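Local coordinates for arylsulfatase (Pseudoalteromonas sp. MB47, PDB 7AJ0), which probably removes sulfate groups from the algal polysaccharide fucoidan as a calcium-binding, exo-acting sulfatase that assembles into a hexamer, at residues R193-M198 with H272-P277; P261-H266 with M382-L387. All blocks are in the same frame, centred on the assembly; numbering follows the deposited sequence.

In the fold
Both contacts are buried, but by different means. Contact 2 lies inside the subunit, where strand 262-267 of the central sheet meets helix 377-387, and no other chain touches it. Contact 1 lies farther out, its centre about 24 Å from the centre of the chain, in loops that two other subunits help to cover. The two share one stem: 272-277 belongs to the loop that follows strand 262-267, so contact 1 holds the loop into which the strand of contact 2 runs. Their centres are about 35 Å apart. Contact 1 gathers donors around a carboxylate, whereas contact 2 rests on a single bond between uncharged hydroxyls.

Contact 1 of 2, residues R193-M198 with H272-P277; sequences RQYADM and HNDNYP
The Tyr-195 ring meets Asp-274 at its edge, with OD2 lying in the ring plane, and the carboxylate is turned 55° from the ring. Tyr-195 OH donates to Asp-274 OD2 over 2.7 Å, landing on the syn lone pair. The other oxygen is gripped from both faces of the carboxylate. Gln-194 NE2 comes over one face to Asp-274 OD1 at 3.0 Å, with an N-H...O angle of 152°, while Asn-273 ND2 reaches the same OD1 over the opposite face, also at 3.0 Å. A cis peptide joins Asn-273 to Asp-274. Gln-194 spans the gap as an extended chain, CG anti to the backbone N (chi1 -179°). The other end of the amide is used too: a water donates to Gln-194 OE1 at 2.7 Å and also bonds Tyr-276 OH. Thr-187 of helix 183-187 adds a fourth partner for the carboxylate through OD2, and Gln-183 bonds the backbone O of Asp-274. Arg-193 of a second subunit bonds the O of Asn-275 and makes a cation-pi contact with Tyr-276, and Tyr-484 of a third subunit packs on Gln-194. The loop borders the metal site: His-272 touches Asp-60 and Asp-61, two ligands of the calcium ion, which lies about 9 Å from the side chain of Asn-273. As N-cap of helix 196-199, Tyr-195 ties its start to the loop after strand 262-267, and Asn-275 and Pro-277 of this loop pack on helix 290-311.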
ATOM      1  N   ARG A 193     -23.285  14.466  21.902  1.00 31.22           N
ATOM      2  CA  ARG A 193     -22.626  13.166  21.806  1.00 31.32           C
ATOM      3  C   ARG A 193     -21.493  13.186  20.788  1.00 30.67           C
ATOM      4  O   ARG A 193     -20.425  12.610  21.028  1.00 30.89           O
ATOM      5  CB  ARG A 193     -23.644  12.086  21.444  1.00 31.34           C
ATOM      6  CG  ARG A 193     -23.051  10.689  21.367  1.00 31.53           C
ATOM      7  CD  ARG A 193     -24.094   9.655  20.986  1.00 31.60           C
ATOM      8  NE  ARG A 193     -23.538   8.305  20.980  1.00 31.88           N
ATOM      9  CZ  ARG A 193     -23.494   7.503  22.041  1.00 32.72           C
ATOM     10  NH1 ARG A 193     -23.972   7.908  23.210  1.00 33.36           N
ATOM     11  NH2 ARG A 193     -22.971   6.290  21.930  1.00 32.96           N
ATOM     12  N   GLN A 194     -21.710  13.832  19.640  1.00 29.92           N
ATOM     13  CA  GLN A 194     -20.689  13.866  18.599  1.00 29.31           C
ATOM     14  C   GLN A 194     -19.407  14.524  19.091  1.00 29.48           C
ATOM     15  O   GLN A 194     -18.311  14.112  18.696  1.00 29.34           O
ATOM     16  CB  GLN A 194     -21.241  14.599  17.376  1.00 28.56           C
ATOM     17  CG  GLN A 194     -20.296  14.705  16.190  1.00 30.21           C
ATOM     18  CD  GLN A 194     -20.954  15.373  14.995  1.00 27.26           C
ATOM     19  OE1 GLN A 194     -22.140  15.704  15.036  1.00 27.29           O
ATOM     20  NE2 GLN A 194     -20.191  15.578  13.929  1.00 26.72           N
ATOM     21  N   TYR A 195     -19.521  15.527  19.958  1.00 29.86           N
ATOM     22  CA  TYR A 195     -18.386  16.275  20.486  1.00 30.12           C
ATOM     23  C   TYR A 195     -18.254  16.070  21.992  1.00 31.06           C
ATOM     24  O   TYR A 195     -17.897  16.984  22.735  1.00 31.47           O
ATOM     25  CB  TYR A 195     -18.528  17.759  20.150  1.00 29.80           C
ATOM     26  CG  TYR A 195     -18.648  18.027  18.665  1.00 28.93           C
ATOM     27  CD1 TYR A 195     -17.521  18.296  17.898  1.00 28.52           C
ATOM     28  CD2 TYR A 195     -19.884  17.994  18.028  1.00 28.56           C
ATOM     29  CE1 TYR A 195     -17.621  18.532  16.539  1.00 27.78           C
ATOM     30  CE2 TYR A 195     -19.993  18.229  16.668  1.00 27.82           C
ATOM     31  CZ  TYR A 195     -18.857  18.498  15.930  1.00 27.44           C
ATOM     32  OH  TYR A 195     -18.955  18.734  14.579  1.00 26.76           O
ATOM     33  N   ALA A 196     -18.512  14.842  22.452  1.00 31.47           N
ATOM     34  CA  ALA A 196     -18.684  14.607  23.881  1.00 32.42           C
ATOM     35  C   ALA A 196     -17.411  14.871  24.675  1.00 32.98           C
ATOM     36  O   ALA A 196     -17.486  15.283  25.839  1.00 33.74           O
ATOM     37  CB  ALA A 196     -19.156  13.169  24.119  1.00 32.76           C
ATOM     38  N   ASP A 197     -16.237  14.632  24.081  1.00 32.69           N
ATOM     39  CA  ASP A 197     -14.989  14.865  24.799  1.00 33.26           C
ATOM     40  C   ASP A 197     -14.869  16.305  25.282  1.00 33.47           C
ATOM     41  O   ASP A 197     -14.142  16.570  26.245  1.00 34.22           O
ATOM     42  CB  ASP A 197     -13.791  14.518  23.913  1.00 32.82           C
ATOM     43  CG  ASP A 197     -13.770  15.313  22.622  1.00 31.89           C
ATOM     44  OD1 ASP A 197     -14.858  15.594  22.079  1.00 31.39           O
ATOM     45  OD2 ASP A 197     -12.667  15.654  22.148  1.00 31.68           O
ATOM     46  N   MET A 198     -15.566  17.235  24.634  1.00 32.89           N
ATOM     47  CA  MET A 198     -15.626  18.630  25.050  1.00 33.10           C
ATOM     48  C   MET A 198     -16.953  19.003  25.687  1.00 33.43           C
ATOM     49  O   MET A 198     -16.975  19.778  26.644  1.00 34.10           O
ATOM     50  CB  MET A 198     -15.365  19.542  23.845  1.00 32.27           C
ATOM     51  CG  MET A 198     -15.379  21.028  24.162  1.00 32.48           C
ATOM     52  SD  MET A 198     -16.981  21.808  23.869  1.00 32.16           S
ATOM     53  CE  MET A 198     -17.027  21.838  22.080  1.00 30.98           C
ATOM     54  N   HIS A 272     -22.234  22.601   4.449  1.00 22.95           N
ATOM     55  CA  HIS A 272     -21.176  22.402   5.428  1.00 23.17           C
ATOM     56  C   HIS A 272     -21.696  21.581   6.604  1.00 23.56           C
ATOM     57  O   HIS A 272     -22.859  21.690   7.000  1.00 23.75           O
ATOM     58  CB  HIS A 272     -20.653  23.749   5.926  1.00 23.32           C
ATOM     59  CG  HIS A 272     -19.233  23.712   6.400  1.00 23.44           C
ATOM     60  ND1 HIS A 272     -18.849  23.069   7.557  1.00 23.81           N
ATOM     61  CD2 HIS A 272     -18.106  24.249   5.876  1.00 23.30           C
ATOM     62  CE1 HIS A 272     -17.546  23.208   7.723  1.00 23.88           C
ATOM     63  NE2 HIS A 272     -17.071  23.918   6.716  1.00 23.58           N
ATOM     64  N   ASN A 273     -20.823  20.749   7.162  1.00 23.71           N
ATOM     65  CA  ASN A 273     -21.183  19.996   8.359  1.00 24.16           C
ATOM     66  C   ASN A 273     -21.217  20.927   9.567  1.00 24.57           C
ATOM     67  O   ASN A 273     -20.521  21.944   9.605  1.00 24.55           O
ATOM     68  CB  ASN A 273     -20.184  18.864   8.597  1.00 28.25           C
ATOM     69  CG  ASN A 273     -18.916  19.339   9.284  1.00 24.47           C
ATOM     70  OD1 ASN A 273     -18.108  20.057   8.696  1.00 24.23           O
ATOM     71  ND2 ASN A 273     -18.733  18.931  10.534  1.00 24.97           N
ATOM     72  N   ASP A 274     -22.045  20.591  10.559  1.00 24.99           N
ATOM     73  CA  ASP A 274     -22.965  19.459  10.534  1.00 28.21           C
ATOM     74  C   ASP A 274     -24.303  19.920   9.966  1.00 24.95           C
ATOM     75  O   ASP A 274     -24.876  20.903  10.438  1.00 25.15           O
ATOM     76  CB  ASP A 274     -23.138  18.893  11.944  1.00 25.69           C
ATOM     77  CG  ASP A 274     -21.812  18.524  12.583  1.00 35.65           C
ATOM     78  OD1 ASP A 274     -21.087  17.687  12.002  1.00 25.69           O
ATOM     79  OD2 ASP A 274     -21.483  19.087  13.650  1.00 27.72           O
ATOM     80  N   ASN A 275     -24.798  19.213   8.953  1.00 24.66           N
ATOM     81  CA  ASN A 275     -25.997  19.639   8.248  1.00 24.53           C
ATOM     82  C   ASN A 275     -27.244  19.363   9.075  1.00 25.00           C
ATOM     83  O   ASN A 275     -27.461  18.237   9.535  1.00 25.27           O
ATOM     84  CB  ASN A 275     -26.105  18.934   6.896  1.00 24.16           C
ATOM     85  CG  ASN A 275     -25.271  19.599   5.832  1.00 23.70           C
ATOM     86  OD1 ASN A 275     -25.622  20.668   5.333  1.00 29.34           O
ATOM     87  ND2 ASN A 275     -24.156  18.974   5.475  1.00 23.51           N
ATOM     88  N   TYR A 276     -28.068  20.395   9.254  1.00 25.14           N
ATOM     89  CA  TYR A 276     -29.347  20.288   9.955  1.00 25.60           C
ATOM     90  C   TYR A 276     -30.398  21.025   9.138  1.00 25.49           C
ATOM     91  O   TYR A 276     -30.624  22.228   9.330  1.00 25.58           O
ATOM     92  CB  TYR A 276     -29.244  20.836  11.375  1.00 26.10           C
ATOM     93  CG  TYR A 276     -28.624  19.847  12.328  1.00 26.42           C
ATOM     94  CD1 TYR A 276     -29.407  18.911  12.986  1.00 26.87           C
ATOM     95  CD2 TYR A 276     -27.256  19.833  12.554  1.00 26.31           C
ATOM     96  CE1 TYR A 276     -28.849  17.996  13.850  1.00 27.22           C
ATOM     97  CE2 TYR A 276     -26.687  18.920  13.418  1.00 26.65           C
ATOM     98  CZ  TYR A 276     -27.487  18.004  14.063  1.00 27.11           C
ATOM     99  OH  TYR A 276     -26.927  17.092  14.924  1.00 27.50           O
ATOM    100  N   PRO A 277     -31.055  20.336   8.207  1.00 25.34           N
ATOM    101  CA  PRO A 277     -32.088  20.990   7.399  1.00 25.28           C
ATOM    102  C   PRO A 277     -33.296  21.377   8.236  1.00 25.82           C
ATOM    103  O   PRO A 277     -33.487  20.914   9.363  1.00 26.26           O
ATOM    104  CB  PRO A 277     -32.461  19.928   6.354  1.00 25.12           C
ATOM    105  CG  PRO A 277     -31.338  18.943   6.372  1.00 24.93           C
ATOM    106  CD  PRO A 277     -30.814  18.945   7.776  1.00 25.23           C
TER
HETATM  107  O   HOH W   1     -24.445  16.136  13.737  1.00 22.07           O

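Contact 2 of 2, residues P261-H266 with M382-L387; sequences PFYLIH and MTSLRL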
ATOM      1  N   PRO A 261     -29.765  49.142  -8.849  1.00 28.71           N
ATOM      2  CA  PRO A 261     -29.203  47.811  -9.098  1.00 27.95           C
ATOM      3  C   PRO A 261     -28.703  47.197  -7.801  1.00 27.61           C
ATOM      4  O   PRO A 261     -28.171  47.889  -6.929  1.00 27.89           O
ATOM      5  CB  PRO A 261     -28.050  48.076 -10.076  1.00 34.62           C
ATOM      6  CG  PRO A 261     -28.250  49.481 -10.570  1.00 32.06           C
ATOM      7  CD  PRO A 261     -28.959  50.209  -9.472  1.00 29.10           C
ATOM      8  N   PHE A 262     -28.882  45.887  -7.674  1.00 27.05           N
ATOM      9  CA  PHE A 262     -28.417  45.168  -6.499  1.00 26.72           C
ATOM     10  C   PHE A 262     -27.316  44.191  -6.890  1.00 26.11           C
ATOM     11  O   PHE A 262     -27.313  43.632  -7.991  1.00 25.83           O
ATOM     12  CB  PHE A 262     -29.569  44.425  -5.795  1.00 26.67           C
ATOM     13  CG  PHE A 262     -30.071  43.209  -6.529  1.00 26.23           C
ATOM     14  CD1 PHE A 262     -29.389  42.002  -6.455  1.00 25.64           C
ATOM     15  CD2 PHE A 262     -31.243  43.264  -7.263  1.00 26.46           C
ATOM     16  CE1 PHE A 262     -29.849  40.886  -7.122  1.00 25.30           C
ATOM     17  CE2 PHE A 262     -31.714  42.147  -7.929  1.00 26.12           C
ATOM     18  CZ  PHE A 262     -31.016  40.956  -7.858  1.00 25.55           C
ATOM     19  N   TYR A 263     -26.362  44.018  -5.982  1.00 25.97           N
ATOM     20  CA  TYR A 263     -25.346  42.978  -6.078  1.00 25.41           C
ATOM     21  C   TYR A 263     -25.433  42.164  -4.794  1.00 25.23           C
ATOM     22  O   TYR A 263     -25.089  42.661  -3.716  1.00 25.51           O
ATOM     23  CB  TYR A 263     -23.949  43.561  -6.265  1.00 25.48           C
ATOM     24  CG  TYR A 263     -22.904  42.499  -6.518  1.00 24.95           C
ATOM     25  CD1 TYR A 263     -22.381  41.751  -5.473  1.00 24.72           C
ATOM     26  CD2 TYR A 263     -22.452  42.233  -7.802  1.00 26.00           C
ATOM     27  CE1 TYR A 263     -21.435  40.773  -5.697  1.00 24.29           C
ATOM     28  CE2 TYR A 263     -21.503  41.256  -8.039  1.00 25.33           C
ATOM     29  CZ  TYR A 263     -20.998  40.530  -6.980  1.00 24.07           C
ATOM     30  OH  TYR A 263     -20.053  39.555  -7.201  1.00 23.69           O
ATOM     31  N   LEU A 264     -25.896  40.922  -4.907  1.00 24.82           N
ATOM     32  CA  LEU A 264     -26.139  40.067  -3.754  1.00 24.69           C
ATOM     33  C   LEU A 264     -25.334  38.786  -3.893  1.00 24.16           C
ATOM     34  O   LEU A 264     -25.449  38.081  -4.901  1.00 23.85           O
ATOM     35  CB  LEU A 264     -27.630  39.740  -3.618  1.00 24.81           C
ATOM     36  CG  LEU A 264     -27.967  38.677  -2.571  1.00 24.67           C
ATOM     37  CD1 LEU A 264     -27.494  39.112  -1.194  1.00 24.94           C
ATOM     38  CD2 LEU A 264     -29.457  38.384  -2.555  1.00 24.84           C
ATOM     39  N   ILE A 265     -24.531  38.485  -2.876  1.00 24.11           N
ATOM     40  CA  ILE A 265     -23.917  37.173  -2.708  1.00 23.69           C
ATOM     41  C   ILE A 265     -24.748  36.448  -1.651  1.00 23.74           C
ATOM     42  O   ILE A 265     -24.654  36.745  -0.459  1.00 24.01           O
ATOM     43  CB  ILE A 265     -22.452  37.268  -2.299  1.00 23.66           C
ATOM     44  CG1 ILE A 265     -21.617  37.866  -3.429  1.00 26.99           C
ATOM     45  CG2 ILE A 265     -21.925  35.885  -1.912  1.00 23.31           C
ATOM     46  CD1 ILE A 265     -20.190  38.186  -3.036  1.00 23.71           C
ATOM     47  N   HIS A 266     -25.567  35.491  -2.086  1.00 23.51           N
ATOM     48  CA  HIS A 266     -26.314  34.636  -1.172  1.00 23.55           C
ATOM     49  C   HIS A 266     -25.458  33.408  -0.879  1.00 23.22           C
ATOM     50  O   HIS A 266     -25.317  32.523  -1.729  1.00 22.89           O
ATOM     51  CB  HIS A 266     -27.661  34.233  -1.756  1.00 23.56           C
ATOM     52  CG  HIS A 266     -28.526  33.483  -0.794  1.00 23.70           C
ATOM     53  ND1 HIS A 266     -29.394  34.112   0.073  1.00 24.14           N
ATOM     54  CD2 HIS A 266     -28.638  32.157  -0.542  1.00 23.51           C
ATOM     55  CE1 HIS A 266     -30.015  33.205   0.806  1.00 24.21           C
ATOM     56  NE2 HIS A 266     -29.574  32.011   0.452  1.00 23.83           N
ATOM     57  N   MET A 382     -14.101  39.871 -11.246  1.00 23.72           N
ATOM     58  CA  MET A 382     -13.702  40.796 -12.301  1.00 24.07           C
ATOM     59  C   MET A 382     -14.819  41.004 -13.315  1.00 24.12           C
ATOM     60  O   MET A 382     -14.957  42.100 -13.868  1.00 24.54           O
ATOM     61  CB  MET A 382     -12.442  40.281 -12.994  1.00 24.00           C
ATOM     62  CG  MET A 382     -11.614  41.369 -13.659  1.00 24.48           C
ATOM     63  SD  MET A 382     -11.018  42.607 -12.488  1.00 24.98           S
ATOM     64  CE  MET A 382      -9.833  41.662 -11.535  1.00 24.76           C
ATOM     65  N   THR A 383     -15.614  39.966 -13.580  1.00 23.75           N
ATOM     66  CA  THR A 383     -16.783  40.125 -14.439  1.00 23.83           C
ATOM     67  C   THR A 383     -17.800  41.066 -13.801  1.00 24.12           C
ATOM     68  O   THR A 383     -18.374  41.925 -14.480  1.00 24.48           O
ATOM     69  CB  THR A 383     -17.407  38.754 -14.716  1.00 23.42           C
ATOM     70  OG1 THR A 383     -16.441  37.906 -15.356  1.00 23.22           O
ATOM     71  CG2 THR A 383     -18.636  38.879 -15.602  1.00 23.56           C
ATOM     72  N   SER A 384     -18.024  40.926 -12.493  1.00 24.01           N
ATOM     73  CA  SER A 384     -18.938  41.826 -11.799  1.00 24.34           C
ATOM     74  C   SER A 384     -18.479  43.274 -11.912  1.00 24.88           C
ATOM     75  O   SER A 384     -19.294  44.175 -12.135  1.00 25.27           O
ATOM     76  CB  SER A 384     -19.054  41.423 -10.327  1.00 31.21           C
ATOM     77  OG  SER A 384     -19.621  40.133 -10.185  1.00 23.75           O
ATOM     78  N   LEU A 385     -17.175  43.518 -11.754  1.00 24.97           N
ATOM     79  CA  LEU A 385     -16.680  44.888 -11.800  1.00 25.55           C
ATOM     80  C   LEU A 385     -16.882  45.511 -13.175  1.00 25.85           C
ATOM     81  O   LEU A 385     -17.124  46.718 -13.279  1.00 26.40           O
ATOM     82  CB  LEU A 385     -15.201  44.931 -11.422  1.00 25.62           C
ATOM     83  CG  LEU A 385     -14.830  44.462 -10.015  1.00 25.46           C
ATOM     84  CD1 LEU A 385     -13.365  44.780  -9.737  1.00 25.70           C
ATOM     85  CD2 LEU A 385     -15.734  45.081  -8.964  1.00 25.73           C
ATOM     86  N   ARG A 386     -16.782  44.712 -14.239  1.00 25.56           N
ATOM     87  CA  ARG A 386     -16.966  45.260 -15.580  1.00 25.89           C
ATOM     88  C   ARG A 386     -18.436  45.547 -15.860  1.00 26.05           C
ATOM     89  O   ARG A 386     -18.764  46.545 -16.511  1.00 32.24           O
ATOM     90  CB  ARG A 386     -16.386  44.301 -16.620  1.00 25.59           C
ATOM     91  CG  ARG A 386     -16.553  44.763 -18.058  1.00 25.95           C
ATOM     92  CD  ARG A 386     -17.793  44.155 -18.691  1.00 25.80           C
ATOM     93  NE  ARG A 386     -18.059  44.704 -20.018  1.00 26.25           N
ATOM     94  CZ  ARG A 386     -17.500  44.262 -21.142  1.00 32.40           C
ATOM     95  NH1 ARG A 386     -16.632  43.258 -21.112  1.00 42.51           N
ATOM     96  NH2 ARG A 386     -17.812  44.829 -22.300  1.00 26.75           N
ATOM     97  N   LEU A 387     -19.337  44.687 -15.378  1.00 25.67           N
ATOM     98  CA  LEU A 387     -20.763  44.935 -15.569  1.00 28.56           C
ATOM     99  C   LEU A 387     -21.192  46.245 -14.917  1.00 26.40           C
ATOM    100  O   LEU A 387     -22.122  46.901 -15.398  1.00 26.81           O
ATOM    101  CB  LEU A 387     -21.583  43.773 -15.010  1.00 25.39           C
ATOM    102  CG  LEU A 387     -21.481  42.453 -15.775  1.00 24.94           C
ATOM    103  CD1 LEU A 387     -22.214  41.342 -15.041  1.00 24.53           C
ATOM    104  CD2 LEU A 387     -22.020  42.603 -17.195  1.00 25.22           C
TER
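This is a strand-to-helix contact inside the alpha/beta core of the sulfatase domain, a member of the alkaline phosphatase clan, carried by one pair of hydroxyl groups: Tyr-263 on strand 262-267 and Ser-384 on helix 377-387. The strand is an inner one of the central sheet, running parallel between 53-59 and 151-155. Tyr-263 points off the sheet toward the helix, and Ser-384 faces back at it. The backbones stay well apart, 8.7 Å between Tyr-263 CA and Ser-384 CA, and the aromatic side chain bridges the distance with CG anti to the backbone N (chi1 -174°). Ser-384 OG sits at the edge of the ring, in its plane, and accepts a hydrogen bond from Tyr-263 OH at 3.1 Å. It lies beside the hydroxyl rather than beyond it, about 97° from the CZ-OH bond, and is equally close to Tyr-263 CE2, at 3.1 Å. Another part of the ring edge is met by Ile-265 CD1. Leu-145 of helix 141-146 also borders the tyrosine, and Gln-141 NE2 donates to the phenol, while Ser-384 OG bonds the backbone O of Ile-380, one turn back. A phenylalanine in place of Tyr-263 is likely to leave Ser-384 OG without the phenol donor and take from Gln-141 NE2 this acceptor. The two buried hydroxyls, each both donor and acceptor, thus form a chain of hydrogen bonds linking helix 141-146 to helix 377-387 through the tyrosine of the strand.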